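Local coordinates for particle-associated glycoside hydrolase (Acinetobacter phage Fri1, PDB 6C72), which probably depolymerises the capsular polysaccharide of Acinetobacter baumannii as the phage tailspike, a trimeric glycosidase that acts during virus entry, at residues 118-121 with 122-125; 353-356 with 357-361; 363-366 with 367-371; 426-429 with 430-433. One frame throughout, in Å; residues are numbered along the deposited sequence.

In the fold
The four contacts follow one another along the chain and are spread over the long parallel beta-helix of the tailspike, whose coils are joined by turns and loops like these. Contact 1 ends helix 110-122 and leads into strand 126-129, one of the first strands of the coil. Contact 4 spans the end of strand 422-429 and the loop after it, on the opposite side of the chain's centre, its centre about 56 Å from that of contact 1. Between them, contact 2 turns strand 354-357 into strand 360-363, and contact 3 carries the chain on to strand 372-375. These two touch, Ile361 CG2 lying 3.8 Å from Trp369 CZ3. Contacts 2 and 4 have centres about 15 Å apart. Contacts 1 and 3 also meet the second subunit.

Contact 1: 118-121 with 122-125; sequences DYMA and LIGG
Tyr119 and Ile123 pack against each other where helix 110-122 runs out just before strand 126-129, at the start of the parallel beta-helix. Ile123 lays its CG2 methyl over one face of the Tyr119 ring in a CH-pi contact, 4.2 Å from the ring centroid and 25° off the normal. Its other branch reaches CD1 to Tyr119 CE2 at 3.9 Å and to Met120 SD at 4.0 Å, filling the angle between the phenol and the thioether. The methyl of Met120, at the end of a chain bent at both chi2 and chi3, curls to 3.4 Å from Gly125 O. Backbone bonds set this up: Leu122 N and Ile123 N make weak bonds back into the last turn, and the chain then swings away through Gly124 and Gly125, both at positive phi. Further out, Val85 and Val145 receive Met120, Asp118 forms a salt bridge with Lys142, and Leu122 packs on Ser153 of the second subunit. The turn closes with the outer, six-to-one bond of a Schellman ending but not its inner one: Gly125 N donates to Met120 O at 2.8 Å, approaching from above the carbonyl plane.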
loop_
_atom_site.group_PDB
_atom_site.type_symbol
_atom_site.label_atom_id
_atom_site.label_comp_id
_atom_site.label_asym_id
_atom_site.label_seq_id
_atom_site.Cartn_x
_atom_site.Cartn_y
_atom_site.Cartn_z
ATOM N N ASP A 118 -16.596 -29.483 16.786
ATOM C CA ASP A 118 -16.587 -29.341 18.238
ATOM C C ASP A 118 -15.450 -30.116 18.883
ATOM O O ASP A 118 -14.820 -29.628 19.828
ATOM C CB ASP A 118 -17.916 -29.802 18.832
ATOM C CG ASP A 118 -19.045 -28.829 18.568
ATOM O OD1 ASP A 118 -18.808 -27.795 17.902
ATOM O OD2 ASP A 118 -20.162 -29.077 19.078
ATOM N N TYR A 119 -15.179 -31.332 18.406
ATOM C CA TYR A 119 -14.141 -32.136 19.040
ATOM C C TYR A 119 -12.748 -31.582 18.749
ATOM O O TYR A 119 -11.887 -31.563 19.641
ATOM C CB TYR A 119 -14.253 -33.595 18.601
ATOM C CG TYR A 119 -13.182 -34.463 19.209
ATOM C CD1 TYR A 119 -13.170 -34.732 20.570
ATOM C CD2 TYR A 119 -12.165 -34.988 18.428
ATOM C CE1 TYR A 119 -12.189 -35.516 21.141
ATOM C CE2 TYR A 119 -11.178 -35.783 18.987
ATOM C CZ TYR A 119 -11.200 -36.046 20.346
ATOM O OH TYR A 119 -10.218 -36.824 20.907
ATOM N N MET A 120 -12.505 -31.130 17.507
ATOM C CA MET A 120 -11.226 -30.497 17.191
ATOM C C MET A 120 -11.031 -29.227 18.009
ATOM O O MET A 120 -9.938 -28.972 18.525
ATOM C CB MET A 120 -11.141 -30.178 15.699
ATOM C CG MET A 120 -10.861 -31.380 14.818
ATOM S SD MET A 120 -9.352 -32.270 15.241
ATOM C CE MET A 120 -8.095 -31.143 14.672
ATOM N N ALA A 121 -12.087 -28.428 18.158
ATOM C CA ALA A 121 -12.005 -27.258 19.022
ATOM C C ALA A 121 -11.754 -27.634 20.484
ATOM O O ALA A 121 -11.257 -26.805 21.250
ATOM C CB ALA A 121 -13.282 -26.424 18.904
ATOM N N LEU A 122 -12.116 -28.847 20.897
ATOM C CA LEU A 122 -11.808 -29.276 22.255
ATOM C C LEU A 122 -10.328 -29.622 22.411
ATOM O O LEU A 122 -9.755 -29.381 23.474
ATOM C CB LEU A 122 -12.687 -30.472 22.638
ATOM C CG LEU A 122 -12.751 -31.020 24.067
ATOM C CD1 LEU A 122 -13.493 -30.088 25.002
ATOM C CD2 LEU A 122 -13.409 -32.396 24.068
ATOM N N ILE A 123 -9.678 -30.147 21.369
ATOM C CA ILE A 123 -8.307 -30.637 21.519
ATOM C C ILE A 123 -7.273 -29.711 20.871
ATOM O O ILE A 123 -6.194 -30.154 20.467
ATOM C CB ILE A 123 -8.167 -32.069 20.959
ATOM C CG1 ILE A 123 -8.409 -32.104 19.445
ATOM C CG2 ILE A 123 -9.107 -33.014 21.685
ATOM C CD1 ILE A 123 -8.111 -33.460 18.817
ATOM N N GLY A 124 -7.571 -28.423 20.777
ATOM C CA GLY A 124 -6.567 -27.449 20.394
ATOM C C GLY A 124 -6.735 -26.865 19.015
ATOM O O GLY A 124 -5.927 -26.015 18.618
ATOM N N GLY A 125 -7.763 -27.270 18.288
ATOM C CA GLY A 125 -7.999 -26.770 16.958
ATOM C C GLY A 125 -7.236 -27.548 15.906
ATOM O O GLY A 125 -6.531 -28.530 16.171
#

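Contact 2: 353-356 with 357-361; sequences CRFK and GKATI
Lys356 O takes the N-H of Ala359 in a nearly straight bond, 3.1 Å long with an N-H...O angle of 166°, the donor standing well above the carbonyl plane. This closes a type II' beta turn from Lys356 to Ala359, with Gly357 at its first corner, where phi is positive (65°). The turn links two successive strands of the parallel beta-helix and bends the chain enough to bring side chains of both together. Phe355 carries most of that meeting. Its CG is anti to the carbonyl carbon (chi1 -65°), and the ring points away from the turn, alongside the following strand, to Ile361. There the isoleucine approaches the outer end of the ring, Ile361 CG1 lying 3.6 Å from Phe355 CE2 and Ile361 CD1 3.8 Å from Phe355 CZ. The Ala359 methyl sits nearer the root of the side chain, at the ring edge, with Ala359 CB 4.1 Å from Phe355 CB. Ring and isoleucine are buried, whereas the lysines are partly exposed, Lys358 forming a salt bridge with Asp407. Phe355 is also one step of an aromatic ladder, stacked with Phe322 and with Phe379 on the neighbouring coils. Strand 354-357 itself lies between strands 321-324 and 378-379, and Asp380, just past the latter, accepts from Gly357 N.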
loop_
_atom_site.group_PDB
_atom_site.type_symbol
_atom_site.label_atom_id
_atom_site.label_comp_id
_atom_site.label_asym_id
_atom_site.label_seq_id
_atom_site.Cartn_x
_atom_site.Cartn_y
_atom_site.Cartn_z
ATOM N N CYS A 353 -8.347 -4.043 -10.031
ATOM C CA CYS A 353 -9.584 -4.773 -10.226
ATOM C C CYS A 353 -10.135 -4.557 -11.627
ATOM O O CYS A 353 -9.808 -3.583 -12.310
ATOM C CB CYS A 353 -10.638 -4.351 -9.196
ATOM S SG CYS A 353 -10.254 -4.797 -7.478
ATOM N N ARG A 354 -11.032 -5.457 -12.028
ATOM C CA ARG A 354 -11.669 -5.403 -13.335
ATOM C C ARG A 354 -13.177 -5.455 -13.154
ATOM O O ARG A 354 -13.704 -6.347 -12.473
ATOM C CB ARG A 354 -11.178 -6.532 -14.230
ATOM C CG ARG A 354 -9.776 -6.241 -14.692
ATOM C CD ARG A 354 -9.076 -7.399 -15.350
ATOM N NE ARG A 354 -8.983 -8.601 -14.521
ATOM C CZ ARG A 354 -8.286 -8.695 -13.391
ATOM N NH1 ARG A 354 -7.646 -7.628 -12.903
ATOM N NH2 ARG A 354 -8.237 -9.857 -12.741
ATOM N N PHE A 355 -13.853 -4.452 -13.697
ATOM C CA PHE A 355 -15.304 -4.372 -13.698
ATOM C C PHE A 355 -15.757 -4.752 -15.102
ATOM O O PHE A 355 -15.510 -4.016 -16.070
ATOM C CB PHE A 355 -15.766 -2.974 -13.292
ATOM C CG PHE A 355 -15.412 -2.609 -11.867
ATOM C CD1 PHE A 355 -14.118 -2.261 -11.519
ATOM C CD2 PHE A 355 -16.387 -2.599 -10.872
ATOM C CE1 PHE A 355 -13.802 -1.913 -10.210
ATOM C CE2 PHE A 355 -16.072 -2.260 -9.564
ATOM C CZ PHE A 355 -14.779 -1.916 -9.236
ATOM N N LYS A 356 -16.390 -5.915 -15.219
ATOM C CA LYS A 356 -16.721 -6.492 -16.510
ATOM C C LYS A 356 -18.229 -6.523 -16.698
ATOM O O LYS A 356 -19.002 -6.523 -15.735
ATOM C CB LYS A 356 -16.160 -7.909 -16.631
ATOM C CG LYS A 356 -14.649 -7.986 -16.648
ATOM C CD LYS A 356 -14.184 -9.429 -16.672
ATOM C CE LYS A 356 -12.672 -9.523 -16.681
ATOM N NZ LYS A 356 -12.222 -10.919 -16.514
ATOM N N GLY A 357 -18.640 -6.579 -17.957
ATOM C CA GLY A 357 -20.049 -6.644 -18.270
ATOM C C GLY A 357 -20.777 -5.390 -17.859
ATOM O O GLY A 357 -20.476 -4.301 -18.364
ATOM N N LYS A 358 -21.721 -5.510 -16.931
ATOM C CA LYS A 358 -22.453 -4.343 -16.467
ATOM C C LYS A 358 -21.897 -3.754 -15.177
ATOM O O LYS A 358 -22.381 -2.706 -14.738
ATOM C CB LYS A 358 -23.921 -4.708 -16.260
ATOM C CG LYS A 358 -24.631 -5.209 -17.481
ATOM C CD LYS A 358 -24.893 -4.083 -18.442
ATOM C CE LYS A 358 -25.672 -4.586 -19.640
ATOM N NZ LYS A 358 -26.065 -3.462 -20.531
ATOM N N ALA A 359 -20.864 -4.356 -14.593
ATOM C CA ALA A 359 -20.438 -3.962 -13.252
ATOM C C ALA A 359 -19.945 -2.519 -13.217
ATOM O O ALA A 359 -19.251 -2.063 -14.127
ATOM C CB ALA A 359 -19.342 -4.893 -12.751
ATOM N N THR A 360 -20.303 -1.805 -12.144
ATOM C CA THR A 360 -19.971 -0.396 -11.960
ATOM C C THR A 360 -20.026 -0.065 -10.470
ATOM O O THR A 360 -20.683 -0.750 -9.693
ATOM C CB THR A 360 -20.924 0.503 -12.761
ATOM O OG1 THR A 360 -20.545 1.878 -12.604
ATOM C CG2 THR A 360 -22.367 0.302 -12.309
ATOM N N ILE A 361 -19.308 0.983 -10.074
ATOM C CA ILE A 361 -19.233 1.379 -8.671
ATOM C C ILE A 361 -20.405 2.291 -8.345
ATOM O O ILE A 361 -20.708 3.215 -9.112
ATOM C CB ILE A 361 -17.902 2.078 -8.370
ATOM C CG1 ILE A 361 -16.739 1.106 -8.561
ATOM C CG2 ILE A 361 -17.918 2.705 -6.979
ATOM C CD1 ILE A 361 -15.405 1.781 -8.499
#

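Contact 3: 363-366 with 367-371; sequences NNCA and NGWKD. With ZN (zinc ion), chain N.
Cys365 and Trp369 meet across a type I beta turn in the loop that joins strand 360-363 to strand 372-375 of the beta-helix. Two backbone-directed bonds shape this loop. Gly368 N donates to Cys365 O at 3.3 Å, closing the beta turn, while Asn363 OD1 accepts from Cys365 N at 3.0 Å in an Asx turn; both donors stand above the carbonyl plane they address. Apolar contacts gather on the tryptophan. Cys365 SG touches Trp369 CB at 3.6 Å and approaches the five-membered ring obliquely, a sulfur-aromatic contact. Asn363 comes from the benzo side, Asn363 CB lying at the ring edge and 3.7 Å from Trp369 CE3, with the amide plane turned 51° from the indole. Trp369 CG lies anti to the backbone N (chi1 -176°), which turns the indole back beside Asn363; Val336 and Pro346 also pack on it. Metal binding is left to the far end, where Asp371 packs on Asn400 of the second subunit and takes a zinc ion through OD2 at 2.4 Å. Five waters complete the zinc shell, and one of them, 2.2 Å from the metal, donates a hydrogen bond of 2.9 Å to Asp371 OD1.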
loop_
_atom_site.group_PDB
_atom_site.type_symbol
_atom_site.label_atom_id
_atom_site.label_comp_id
_atom_site.label_asym_id
_atom_site.label_seq_id
_atom_site.Cartn_x
_atom_site.Cartn_y
_atom_site.Cartn_z
ATOM N N ASN A 363 -21.760 4.858 -5.381
ATOM C CA ASN A 363 -21.579 5.613 -4.151
ATOM C C ASN A 363 -22.896 5.604 -3.384
ATOM O O ASN A 363 -23.893 6.174 -3.833
ATOM C CB ASN A 363 -21.113 7.027 -4.485
ATOM C CG ASN A 363 -21.152 7.961 -3.285
ATOM O OD1 ASN A 363 -21.127 7.512 -2.131
ATOM N ND2 ASN A 363 -21.202 9.267 -3.546
ATOM N N ASN A 364 -22.918 4.951 -2.234
ATOM C CA ASN A 364 -24.127 4.930 -1.418
ATOM C C ASN A 364 -23.920 5.621 -0.072
ATOM O O ASN A 364 -24.540 5.248 0.924
ATOM C CB ASN A 364 -24.609 3.499 -1.213
ATOM C CG ASN A 364 -26.093 3.426 -0.957
ATOM O OD1 ASN A 364 -26.852 4.312 -1.367
ATOM N ND2 ASN A 364 -26.522 2.378 -0.257
ATOM N N CYS A 365 -23.070 6.644 -0.037
ATOM C CA CYS A 365 -22.728 7.352 1.195
ATOM C C CYS A 365 -23.628 8.577 1.342
ATOM O O CYS A 365 -23.494 9.544 0.586
ATOM C CB CYS A 365 -21.252 7.752 1.178
ATOM S SG CYS A 365 -20.122 6.340 0.994
ATOM N N ALA A 366 -24.530 8.543 2.324
ATOM C CA ALA A 366 -25.463 9.648 2.526
ATOM C C ALA A 366 -24.756 10.921 2.990
ATOM O O ALA A 366 -25.198 12.028 2.664
ATOM C CB ALA A 366 -26.544 9.247 3.537
ATOM N N ASN A 367 -23.681 10.783 3.758
ATOM C CA ASN A 367 -22.920 11.922 4.236
ATOM C C ASN A 367 -21.632 12.122 3.444
ATOM O O ASN A 367 -20.672 12.693 3.967
ATOM C CB ASN A 367 -22.627 11.760 5.728
ATOM C CG ASN A 367 -23.875 11.944 6.596
ATOM O OD1 ASN A 367 -24.747 12.764 6.289
ATOM N ND2 ASN A 367 -23.956 11.188 7.694
ATOM N N GLY A 368 -21.596 11.657 2.191
ATOM C CA GLY A 368 -20.434 11.814 1.331
ATOM C C GLY A 368 -19.391 10.723 1.480
ATOM O O GLY A 368 -19.146 10.240 2.588
ATOM N N TRP A 369 -18.745 10.347 0.372
ATOM C CA TRP A 369 -17.718 9.308 0.356
ATOM C C TRP A 369 -16.350 9.990 0.435
ATOM O O TRP A 369 -15.910 10.625 -0.527
ATOM C CB TRP A 369 -17.855 8.453 -0.903
ATOM C CG TRP A 369 -16.913 7.260 -1.013
ATOM C CD1 TRP A 369 -15.852 6.955 -0.201
ATOM C CD2 TRP A 369 -16.960 6.225 -2.008
ATOM N NE1 TRP A 369 -15.250 5.797 -0.627
ATOM C CE2 TRP A 369 -15.910 5.333 -1.733
ATOM C CE3 TRP A 369 -17.795 5.971 -3.107
ATOM C CZ2 TRP A 369 -15.664 4.206 -2.521
ATOM C CZ3 TRP A 369 -17.551 4.856 -3.886
ATOM C CH2 TRP A 369 -16.499 3.982 -3.588
ATOM N N LYS A 370 -15.706 9.893 1.595
ATOM C CA LYS A 370 -14.405 10.508 1.825
ATOM C C LYS A 370 -13.296 9.514 1.486
ATOM O O LYS A 370 -13.361 8.342 1.873
ATOM C CB LYS A 370 -14.280 10.995 3.279
ATOM C CG LYS A 370 -12.911 11.637 3.606
ATOM C CD LYS A 370 -12.843 12.406 4.975
ATOM C CE LYS A 370 -12.991 11.456 6.187
ATOM N NZ LYS A 370 -12.785 12.104 7.529
ATOM N N ASP A 371 -12.296 9.987 0.736
ATOM C CA ASP A 371 -11.105 9.225 0.349
ATOM C C ASP A 371 -11.455 7.938 -0.412
ATOM O O ASP A 371 -11.015 6.842 -0.073
ATOM C CB ASP A 371 -10.228 8.905 1.563
ATOM C CG ASP A 371 -8.776 8.619 1.169
ATOM O OD1 ASP A 371 -8.334 9.094 0.083
ATOM O OD2 ASP A 371 -8.098 7.861 1.901
HETATM ZN ZN ZN N . -5.722 7.976 1.735
HETATM O O HOH W 1 -5.457 8.674 -0.304
HETATM O O HOH W 2 -6.441 6.255 1.112
HETATM O O HOH W 3 -6.294 6.731 3.253
HETATM O O HOH W 4 -3.750 7.589 1.226
HETATM O O HOH W 5 -4.604 10.083 2.401
#

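Contact 4: 426-429 with 430-433; sequences NRFQ and DTTF
Phe428 and Thr431 lie with their CA atoms 5.2 Å apart because the chain folds back sharply at Asp430, whose backbone adopts a left-handed conformation (phi 62°). Strand 422-429 ends at this bend. A water spans it, donating to Gln429 O at 2.8 Å and hydrogen-bonded to Thr431 OG1 at 2.7 Å. That hydroxyl also lies at the edge of the Phe428 ring, 3.3 Å from Phe428 CB; with OG1 anti to its carbonyl carbon (chi1 -47°), Thr431 leaves CG2 to reach Phe428 CD1 at 3.8 Å. Phe433 then turns its ring edge to one face of Phe428 in a T-shaped stack, centroids 5.6 Å apart and planes at 88°. Asn426 CB covers the opposite face, offset toward the rim, and so the phenyl ring is sandwiched by residues from both ends of this short piece of chain. Both carboxylate oxygens of Asp430 are engaged, OD1 by Thr452 N and OD2 by Lys409. The bend thus belongs to one of the last coils of the beta-helix: its strand pairs with 402-403 on one side and 448-450 on the other, Phe449 meets Phe428, Phe411 stacks on Phe433, and the loop goes on to helix 438-441.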
loop_
_atom_site.group_PDB
_atom_site.type_symbol
_atom_site.label_atom_id
_atom_site.label_comp_id
_atom_site.label_asym_id
_atom_site.label_seq_id
_atom_site.Cartn_x
_atom_site.Cartn_y
_atom_site.Cartn_z
ATOM N N ASN A 426 -5.407 8.304 -16.170
ATOM C CA ASN A 426 -6.391 7.360 -16.675
ATOM C C ASN A 426 -6.359 7.274 -18.203
ATOM O O ASN A 426 -5.923 8.197 -18.891
ATOM C CB ASN A 426 -7.788 7.749 -16.196
ATOM C CG ASN A 426 -7.893 7.759 -14.674
ATOM O OD1 ASN A 426 -8.033 6.706 -14.045
ATOM N ND2 ASN A 426 -7.785 8.937 -14.076
ATOM N N ARG A 427 -6.835 6.141 -18.728
ATOM C CA ARG A 427 -7.043 5.960 -20.159
ATOM C C ARG A 427 -8.538 5.965 -20.440
ATOM O O ARG A 427 -9.262 5.058 -20.022
ATOM C CB ARG A 427 -6.405 4.671 -20.659
ATOM C CG ARG A 427 -4.917 4.713 -20.605
ATOM C CD ARG A 427 -4.356 4.023 -21.815
ATOM N NE ARG A 427 -4.889 2.676 -21.914
ATOM C CZ ARG A 427 -4.299 1.711 -22.597
ATOM N NH1 ARG A 427 -3.163 1.961 -23.237
ATOM N NH2 ARG A 427 -4.836 0.499 -22.630
ATOM N N PHE A 428 -8.986 6.969 -21.176
ATOM C CA PHE A 428 -10.398 7.160 -21.480
ATOM C C PHE A 428 -10.639 6.756 -22.934
ATOM O O PHE A 428 -10.346 7.522 -23.859
ATOM C CB PHE A 428 -10.817 8.606 -21.216
ATOM C CG PHE A 428 -10.809 8.995 -19.753
ATOM C CD1 PHE A 428 -11.649 8.364 -18.846
ATOM C CD2 PHE A 428 -9.988 10.014 -19.292
ATOM C CE1 PHE A 428 -11.650 8.735 -17.498
ATOM C CE2 PHE A 428 -9.986 10.389 -17.955
ATOM C CZ PHE A 428 -10.815 9.755 -17.058
ATOM N N GLN A 429 -11.159 5.548 -23.139
ATOM C CA GLN A 429 -11.496 5.090 -24.481
ATOM C C GLN A 429 -12.943 5.453 -24.759
ATOM O O GLN A 429 -13.858 4.861 -24.174
ATOM C CB GLN A 429 -11.282 3.590 -24.660
ATOM C CG GLN A 429 -11.492 3.165 -26.107
ATOM C CD GLN A 429 -11.093 1.732 -26.380
ATOM O OE1 GLN A 429 -10.110 1.468 -27.075
ATOM N NE2 GLN A 429 -11.864 0.792 -25.841
ATOM N N ASP A 430 -13.141 6.434 -25.645
ATOM C CA ASP A 430 -14.442 6.939 -26.070
ATOM C C ASP A 430 -15.237 7.555 -24.924
ATOM O O ASP A 430 -16.434 7.808 -25.084
ATOM C CB ASP A 430 -15.307 5.855 -26.743
ATOM C CG ASP A 430 -14.728 5.335 -28.056
ATOM O OD1 ASP A 430 -14.069 6.097 -28.788
ATOM O OD2 ASP A 430 -14.988 4.156 -28.387
ATOM N N THR A 431 -14.610 7.804 -23.775
ATOM C CA THR A 431 -15.327 8.326 -22.615
ATOM C C THR A 431 -15.832 9.736 -22.881
ATOM O O THR A 431 -15.046 10.633 -23.204
ATOM C CB THR A 431 -14.423 8.335 -21.385
ATOM O OG1 THR A 431 -13.741 7.082 -21.280
ATOM C CG2 THR A 431 -15.251 8.579 -20.123
ATOM N N THR A 432 -17.139 9.942 -22.749
ATOM C CA THR A 432 -17.722 11.266 -22.911
ATOM C C THR A 432 -18.039 11.879 -21.551
ATOM O O THR A 432 -18.617 11.219 -20.676
ATOM C CB THR A 432 -18.986 11.221 -23.767
ATOM O OG1 THR A 432 -19.609 12.513 -23.749
ATOM C CG2 THR A 432 -19.968 10.174 -23.236
ATOM N N PHE A 433 -17.649 13.141 -21.376
ATOM C CA PHE A 433 -18.035 13.950 -20.228
ATOM C C PHE A 433 -19.065 15.008 -20.623
ATOM O O PHE A 433 -19.281 15.962 -19.872
ATOM C CB PHE A 433 -16.809 14.620 -19.596
ATOM C CG PHE A 433 -15.948 13.694 -18.759
ATOM C CD1 PHE A 433 -16.177 13.547 -17.387
ATOM C CD2 PHE A 433 -14.886 12.991 -19.337
ATOM C CE1 PHE A 433 -15.375 12.707 -16.614
ATOM C CE2 PHE A 433 -14.082 12.158 -18.568
ATOM C CZ PHE A 433 -14.332 12.007 -17.202
HETATM O O HOH W 6 -15.555 5.171 -22.007
#